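Side-chain contacts in probable glutaredoxin ssr2061 (Synechocystis sp., PDB 4MJE), which probably acts as a glutathione-disulfide oxidoreductase, reducing low-molecular-weight disulfides and proteins with NADPH and glutathione reductase: residues I18-W23 with A34-K39; A57-A60 with K65-L68; A86-G89 with L93-L96. The protein carries 1 engineered substitution. One frame throughout, in Å; residues are numbered along the deposited sequence.

Interaction 1 of 3, residues I18-W23 with A34-K39; sequences IEIYTW and ALLKLK. Engineered in segment 34-39: Leu38 (natural residue Arg).
Leu36 reaches from helix 27-39 to strand 18-22 and lays its two methyls against two isoleucines of the strand, one methyl to each. CD1 goes to Ile20, where it meets both branches of the side chain: Leu36 CD1 is 4.1 Å from Ile20 CD1 and 4.1 Å from Ile20 CG2. The methyl therefore rests against the fork of the isoleucine, with the two side chains slanting across each other. CD2 goes to Ile18 and makes a slacker contact, 4.4 Å between Leu36 CD2 and Ile18 CG2. In Leu36 the CG stands anti to the carbonyl carbon (chi1 -66°), and with chi2 at 171° CD1 continues the chain outward while CD2 branches off to serve the second isoleucine. Ile20 helps by holding CG1 anti to the nitrogen (chi1 -177°), which carries CD1 round to the leucine and keeps CG2 alongside. Residues 18 and 20 alternate with Glu19, whose side chain starts off on the far side of the strand, so one face of the strand looks at the helix. No hydrogen bond crosses; the contact is purely apolar and all three residues are buried. Even the nearest CA atoms, those of Ile18 and Leu36, are 9.3 Å apart, a gap filled by side chains. This is the strand-to-helix half of the beta-alpha-beta unit formed by strand 18-22, helix 27-39 and strand 44-47. Phe43 packs on both Ile18 and Leu36, Ile84 of helix 81-89 also touches Leu36, and Leu97 of helix 93-97 closes on Ile18, while strands 44-47 and 70-73 flank strand 18-22 in the sheet.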
loop_
_atom_site.group_PDB
_atom_site.type_symbol
_atom_site.label_atom_id
_atom_site.label_comp_id
_atom_site.label_asym_id
_atom_site.label_seq_id
_atom_site.Cartn_x
_atom_site.Cartn_y
_atom_site.Cartn_z
ATOM N N ILE A 18 -0.091 5.080 0.799
ATOM C CA ILE A 18 0.052 3.653 0.559
ATOM C C ILE A 18 -0.284 2.904 1.836
ATOM O O ILE A 18 0.302 3.160 2.884
ATOM C CB ILE A 18 1.474 3.304 0.093
ATOM C CG1 ILE A 18 1.813 4.092 -1.183
ATOM C CG2 ILE A 18 1.602 1.811 -0.155
ATOM C CD1 ILE A 18 3.268 4.055 -1.590
ATOM N N GLU A 19 -1.258 1.995 1.752
ATOM C CA GLU A 19 -1.770 1.265 2.906
ATOM C C GLU A 19 -1.764 -0.223 2.631
ATOM O O GLU A 19 -2.155 -0.661 1.540
ATOM C CB GLU A 19 -3.211 1.661 3.225
ATOM C CG GLU A 19 -3.422 3.137 3.474
ATOM C CD GLU A 19 -4.885 3.506 3.388
ATOM O OE1 GLU A 19 -5.555 3.582 4.441
ATOM O OE2 GLU A 19 -5.381 3.711 2.266
ATOM N N ILE A 20 -1.339 -0.991 3.623
ATOM C CA ILE A 20 -1.442 -2.441 3.525
ATOM C C ILE A 20 -1.929 -3.028 4.840
ATOM O O ILE A 20 -1.375 -2.724 5.899
ATOM C CB ILE A 20 -0.092 -3.091 3.102
ATOM C CG1 ILE A 20 -0.271 -4.603 2.938
ATOM C CG2 ILE A 20 1.055 -2.755 4.067
ATOM C CD1 ILE A 20 0.893 -5.305 2.316
ATOM N N TYR A 21 -3.008 -3.813 4.757
ATOM C CA TYR A 21 -3.546 -4.551 5.887
ATOM C C TYR A 21 -2.918 -5.948 5.926
ATOM O O TYR A 21 -2.846 -6.641 4.903
ATOM C CB TYR A 21 -5.066 -4.725 5.802
ATOM C CG TYR A 21 -5.928 -3.486 5.756
ATOM C CD1 TYR A 21 -6.737 -3.133 6.830
ATOM C CD2 TYR A 21 -6.022 -2.719 4.596
ATOM C CE1 TYR A 21 -7.580 -2.029 6.758
ATOM C CE2 TYR A 21 -6.859 -1.622 4.526
ATOM C CZ TYR A 21 -7.622 -1.295 5.596
ATOM O OH TYR A 21 -8.475 -0.221 5.498
ATOM N N THR A 22 -2.466 -6.359 7.107
ATOM C CA THR A 22 -1.710 -7.598 7.224
ATOM C C THR A 22 -2.029 -8.359 8.507
ATOM O O THR A 22 -2.552 -7.805 9.473
ATOM C CB THR A 22 -0.201 -7.317 7.308
ATOM O OG1 THR A 22 0.048 -6.597 8.509
ATOM C CG2 THR A 22 0.320 -6.526 6.139
ATOM N N TRP A 23 -1.667 -9.646 8.495
ATOM C CA TRP A 23 -1.233 -10.324 9.703
ATOM C C TRP A 23 0.290 -10.436 9.598
ATOM O O TRP A 23 0.823 -10.746 8.537
ATOM C CB TRP A 23 -1.896 -11.706 9.851
ATOM C CG TRP A 23 -3.210 -11.664 10.548
ATOM C CD1 TRP A 23 -4.006 -10.568 10.726
ATOM C CD2 TRP A 23 -3.891 -12.769 11.172
ATOM N NE1 TRP A 23 -5.137 -10.919 11.426
ATOM C CE2 TRP A 23 -5.086 -12.263 11.712
ATOM C CE3 TRP A 23 -3.605 -14.136 11.317
ATOM C CZ2 TRP A 23 -5.994 -13.070 12.397
ATOM C CZ3 TRP A 23 -4.516 -14.931 11.984
ATOM C CH2 TRP A 23 -5.692 -14.399 12.512
ATOM N N ALA A 34 7.687 -7.214 1.724
ATOM C CA ALA A 34 9.026 -7.213 1.174
ATOM C C ALA A 34 9.103 -6.374 -0.084
ATOM O O ALA A 34 10.050 -5.621 -0.261
ATOM C CB ALA A 34 9.480 -8.612 0.887
ATOM N N LEU A 35 8.114 -6.492 -0.957
ATOM C CA LEU A 35 8.117 -5.737 -2.196
ATOM C C LEU A 35 8.031 -4.224 -1.932
ATOM O O LEU A 35 8.773 -3.428 -2.524
ATOM C CB LEU A 35 6.970 -6.185 -3.096
ATOM C CG LEU A 35 6.928 -5.524 -4.480
ATOM C CD1 LEU A 35 8.235 -5.685 -5.271
ATOM C CD2 LEU A 35 5.784 -6.086 -5.267
ATOM N N LEU A 36 7.137 -3.815 -1.036
ATOM C CA LEU A 36 6.984 -2.406 -0.705
ATOM C C LEU A 36 8.256 -1.843 -0.088
ATOM O O LEU A 36 8.664 -0.728 -0.402
ATOM C CB LEU A 36 5.778 -2.196 0.216
ATOM C CG LEU A 36 4.415 -2.494 -0.419
ATOM C CD1 LEU A 36 3.310 -2.471 0.626
ATOM C CD2 LEU A 36 4.113 -1.495 -1.527
ATOM N N LYS A 37 8.877 -2.618 0.796
ATOM C CA LYS A 37 10.117 -2.207 1.420
ATOM C C LYS A 37 11.221 -2.085 0.371
ATOM O O LYS A 37 11.988 -1.136 0.395
ATOM C CB LYS A 37 10.498 -3.157 2.558
ATOM C CG LYS A 37 9.562 -3.037 3.738
ATOM C CD LYS A 37 9.911 -4.031 4.795
ATOM C CE LYS A 37 9.070 -3.820 6.037
ATOM N NZ LYS A 37 9.435 -4.836 7.077
ATOM N N LEU A 38 11.298 -3.006 -0.579
ATOM C CA LEU A 38 12.357 -2.958 -1.580
ATOM C C LEU A 38 12.186 -1.757 -2.523
ATOM O O LEU A 38 13.169 -1.256 -3.072
ATOM C CB LEU A 38 12.425 -4.294 -2.325
ATOM C CG LEU A 38 12.953 -5.437 -1.435
ATOM C CD1 LEU A 38 12.761 -6.794 -2.111
ATOM C CD2 LEU A 38 14.432 -5.255 -1.061
ATOM N N LYS A 39 10.955 -1.300 -2.737
ATOM C CA LYS A 39 10.721 -0.068 -3.496
ATOM C C LYS A 39 11.195 1.195 -2.749
ATOM O O LYS A 39 11.431 2.234 -3.367
ATOM C CB LYS A 39 9.228 0.076 -3.863
ATOM C CG LYS A 39 8.678 -1.004 -4.771
ATOM C CD LYS A 39 9.295 -0.919 -6.134
ATOM C CE LYS A 39 8.620 -1.867 -7.095
ATOM N NZ LYS A 39 9.249 -1.821 -8.415
#

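Interaction 2 of 3, residues A57-A60 with K65-L68; sequences AMAA and KRSL
Met58 leaves helix 52-61 as a nearly straight chain, chi1 -176° and chi2 -170°, then bends at chi3 (80°), swinging its CE methyl in under the backbone of residues 65-67. There Met58 CE lies 3.4 Å from Lys65 O and 3.5 Å from Ser67 O, with Arg66 CA close by. The sulfur, one atom back, meets the loop's apolar end: Met58 SD is 3.7 Å from Leu68 CD2, the side chains slanting past each other. Beside it Ala59 brings its backbone against the same carbonyl, a CA-H...O contact of 3.3 Å from Ala59 CA to Lys65 O. Ala59 CB touches Arg66 CG at 3.9 Å and lies over one face of the guanidinium, offset toward the rim. The far end of Arg66 is held by a salt bridge to Glu56, about one turn before Ala59 on helix 52-61, while Gln70 NE2 hydrogen-bonds to Ser67 O. The helix thus backs the loop entering strand 70-73, and the Leu68 side chain touches the CxxC at the start of helix 27-39, Cys26 and Cys29 being probably the redox-active pair. This loop corresponds to the one that carries the cis-proline in the thioredoxin fold, to which glutaredoxins belong.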
loop_
_atom_site.group_PDB
_atom_site.type_symbol
_atom_site.label_atom_id
_atom_site.label_comp_id
_atom_site.label_asym_id
_atom_site.label_seq_id
_atom_site.Cartn_x
_atom_site.Cartn_y
_atom_site.Cartn_z
ATOM N N ALA A 57 -13.557 -3.670 9.088
ATOM C CA ALA A 57 -13.303 -2.361 8.489
ATOM C C ALA A 57 -12.575 -2.549 7.170
ATOM O O ALA A 57 -12.926 -1.912 6.180
ATOM C CB ALA A 57 -12.482 -1.479 9.431
ATOM N N MET A 58 -11.567 -3.420 7.157
ATOM C CA MET A 58 -10.861 -3.732 5.917
ATOM C C MET A 58 -11.819 -4.250 4.851
ATOM O O MET A 58 -11.811 -3.765 3.717
ATOM C CB MET A 58 -9.795 -4.797 6.173
ATOM C CG MET A 58 -8.950 -5.106 4.960
ATOM S SD MET A 58 -7.911 -6.550 5.210
ATOM C CE MET A 58 -9.099 -7.865 4.924
ATOM N N ALA A 59 -12.657 -5.228 5.208
ATOM C CA ALA A 59 -13.574 -5.835 4.237
ATOM C C ALA A 59 -14.535 -4.800 3.657
ATOM O O ALA A 59 -14.924 -4.877 2.492
ATOM C CB ALA A 59 -14.342 -6.968 4.880
ATOM N N ALA A 60 -14.921 -3.830 4.475
ATOM C CA ALA A 60 -15.847 -2.799 4.033
ATOM C C ALA A 60 -15.240 -1.958 2.899
ATOM O O ALA A 60 -15.963 -1.420 2.059
ATOM C CB ALA A 60 -16.218 -1.925 5.206
ATOM N N LYS A 65 -13.797 -8.467 0.854
ATOM C CA LYS A 65 -12.749 -9.481 0.999
ATOM C C LYS A 65 -12.124 -9.413 2.384
ATOM O O LYS A 65 -11.816 -8.331 2.890
ATOM C CB LYS A 65 -11.653 -9.335 -0.069
ATOM C CG LYS A 65 -12.136 -9.477 -1.552
ATOM C CD LYS A 65 -13.137 -10.642 -1.807
ATOM C CE LYS A 65 -13.652 -10.634 -3.243
ATOM N NZ LYS A 65 -15.019 -10.035 -3.407
ATOM N N ARG A 66 -11.913 -10.582 2.976
ATOM C CA ARG A 66 -11.212 -10.719 4.250
ATOM C C ARG A 66 -9.885 -11.444 4.085
ATOM O O ARG A 66 -9.174 -11.670 5.067
ATOM C CB ARG A 66 -12.088 -11.451 5.259
ATOM C CG ARG A 66 -13.313 -10.656 5.652
ATOM C CD ARG A 66 -14.207 -11.421 6.583
ATOM N NE ARG A 66 -15.383 -10.621 6.901
ATOM C CZ ARG A 66 -16.486 -10.571 6.157
ATOM N NH1 ARG A 66 -16.616 -11.304 5.059
ATOM N NH2 ARG A 66 -17.487 -9.786 6.528
ATOM N N SER A 67 -9.544 -11.821 2.855
ATOM C CA SER A 67 -8.225 -12.402 2.588
ATOM C C SER A 67 -7.157 -11.350 2.868
ATOM O O SER A 67 -7.442 -10.143 2.834
ATOM C CB SER A 67 -8.130 -12.914 1.145
ATOM O OG SER A 67 -8.291 -11.854 0.209
ATOM N N LEU A 68 -5.935 -11.803 3.137
ATOM C CA LEU A 68 -4.819 -10.910 3.432
ATOM C C LEU A 68 -3.668 -11.166 2.471
ATOM O O LEU A 68 -3.472 -12.272 2.000
ATOM C CB LEU A 68 -4.319 -11.150 4.859
ATOM C CG LEU A 68 -5.322 -10.843 5.964
ATOM C CD1 LEU A 68 -4.799 -11.338 7.293
ATOM C CD2 LEU A 68 -5.615 -9.350 5.991
#

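Interaction 3 of 3, residues A86-G89 with L93-L96; sequences ALDG and LDPL
Leu93 packs against two successive residues of helix 81-89, and the apolar contacts start from there. Leu93 CB is 3.7 Å from Asp88 CA and 4.2 Å from Leu87 CB, so the leucine lies close against the helix backbone. With Leu93 CG anti to the nitrogen (chi1 -176°), CD2 folds over the Asp88 side chain, lying 3.9 Å from Asp88 CB. The aspartate therefore shows the leucine its methylene, though OD2 also comes to 3.8 Å from Leu93 CB, and the two side chains run aslant. Farther along, Leu87 CD1 and Leu96 CD1 meet at 4.0 Å, their side chains crossing at about a right angle.

One water bridges the two segments. Water 1 donates to Asp88 OD2 at 2.8 Å and accepts from Asp94 N at 2.9 Å, so it links the carboxylate of one helix to a backbone N-H in the first turn of the short, weakly bonded helix 93-97.

Charge forms the third group. Asp88 OD2 and Asp94 OD2 approach to 4.4 Å, and both are salt-bridged to the same partner, Lys39 NZ of helix 27-39. That single ammonium group probably makes the approach of the two acids tolerable and helps keep both ionised.

Asp88 OD2 is thus gripped by two different donors, a water and an ammonium, while the nonpolar part of its side chain lies against Leu93. The joint between helices 81-89 and 93-97, which are joined by a short turn near the C-terminus, accordingly combines leucine packing with a charged side where Lys39 meets both acids. Lys39 probably offsets the repulsion between the two carboxylates, so the polar side of the joint is likely to rest on a shared counter-charge.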
loop_
_atom_site.group_PDB
_atom_site.type_symbol
_atom_site.label_atom_id
_atom_site.label_comp_id
_atom_site.label_asym_id
_atom_site.label_seq_id
_atom_site.Cartn_x
_atom_site.Cartn_y
_atom_site.Cartn_z
ATOM N N ALA A 86 1.934 -8.884 -9.690
ATOM C CA ALA A 86 1.556 -8.901 -11.102
ATOM C C ALA A 86 1.757 -7.514 -11.714
ATOM O O ALA A 86 2.318 -7.375 -12.799
ATOM C CB ALA A 86 0.103 -9.392 -11.284
ATOM N N LEU A 87 1.321 -6.474 -11.019
ATOM C CA LEU A 87 1.534 -5.117 -11.504
ATOM C C LEU A 87 3.016 -4.832 -11.694
ATOM O O LEU A 87 3.410 -4.233 -12.687
ATOM C CB LEU A 87 0.938 -4.085 -10.542
ATOM C CG LEU A 87 -0.576 -3.926 -10.543
ATOM C CD1 LEU A 87 -1.030 -3.152 -9.327
ATOM C CD2 LEU A 87 -1.058 -3.224 -11.814
ATOM N N ASP A 88 3.843 -5.234 -10.741
ATOM C CA ASP A 88 5.268 -4.971 -10.877
ATOM C C ASP A 88 5.860 -5.728 -12.082
ATOM O O ASP A 88 6.660 -5.185 -12.839
ATOM C CB ASP A 88 6.030 -5.312 -9.605
ATOM C CG ASP A 88 7.392 -4.627 -9.538
ATOM O OD1 ASP A 88 8.342 -5.261 -9.026
ATOM O OD2 ASP A 88 7.503 -3.448 -9.968
ATOM N N GLY A 89 5.431 -6.966 -12.289
ATOM C CA GLY A 89 5.924 -7.742 -13.415
ATOM C C GLY A 89 5.521 -7.190 -14.763
ATOM O O GLY A 89 6.205 -7.403 -15.768
ATOM N N LEU A 93 3.660 -1.057 -11.545
ATOM C CA LEU A 93 3.590 -0.694 -10.136
ATOM C C LEU A 93 4.280 0.632 -9.887
ATOM O O LEU A 93 3.722 1.493 -9.210
ATOM C CB LEU A 93 4.212 -1.777 -9.258
ATOM C CG LEU A 93 4.101 -1.522 -7.754
ATOM C CD1 LEU A 93 2.668 -1.291 -7.291
ATOM C CD2 LEU A 93 4.701 -2.698 -7.011
ATOM N N ASP A 94 5.481 0.816 -10.419
ATOM C CA ASP A 94 6.199 2.054 -10.166
ATOM C C ASP A 94 5.366 3.327 -10.476
ATOM O O ASP A 94 5.307 4.229 -9.658
ATOM C CB ASP A 94 7.548 2.069 -10.897
ATOM C CG ASP A 94 8.563 1.088 -10.299
ATOM O OD1 ASP A 94 9.489 0.667 -11.030
ATOM O OD2 ASP A 94 8.447 0.750 -9.116
ATOM N N PRO A 95 4.685 3.403 -11.629
ATOM C CA PRO A 95 3.881 4.612 -11.872
ATOM C C PRO A 95 2.841 4.914 -10.775
ATOM O O PRO A 95 2.544 6.071 -10.491
ATOM C CB PRO A 95 3.169 4.308 -13.199
ATOM C CG PRO A 95 3.999 3.299 -13.864
ATOM C CD PRO A 95 4.664 2.486 -12.779
ATOM N N LEU A 96 2.279 3.862 -10.189
ATOM C CA LEU A 96 1.246 4.023 -9.167
ATOM C C LEU A 96 1.797 4.545 -7.850
ATOM O O LEU A 96 1.073 5.170 -7.074
ATOM C CB LEU A 96 0.528 2.699 -8.921
ATOM C CG LEU A 96 -0.307 2.169 -10.091
ATOM C CD1 LEU A 96 -0.855 0.795 -9.769
ATOM C CD2 LEU A 96 -1.443 3.117 -10.458
HETATM O O HOH W 1 6.533 -1.563 -11.791
#

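How the interactions relate
Interaction 1 lies in the core, and each of the other two touches it. Toward interaction 2, Tyr21 CB on the other face of strand 18-22 meets Met58 SD at 3.4 Å, and Trp23 CD1 meets Leu68 CD1 at 3.6 Å. Toward interaction 3 the tie is ionic: Lys39 NZ is 2.8 Å from both Asp88 OD2 and Asp94 OD2, with Leu35 CD2 packed on Leu93 CD2 at 4.0 Å. Interactions 2 and 3 do not meet; their nearest atoms are about 13 Å apart. The probable CxxC site, reduced here, is touched by Leu68 of interaction 2, while Ile20 of interaction 1 lies near it.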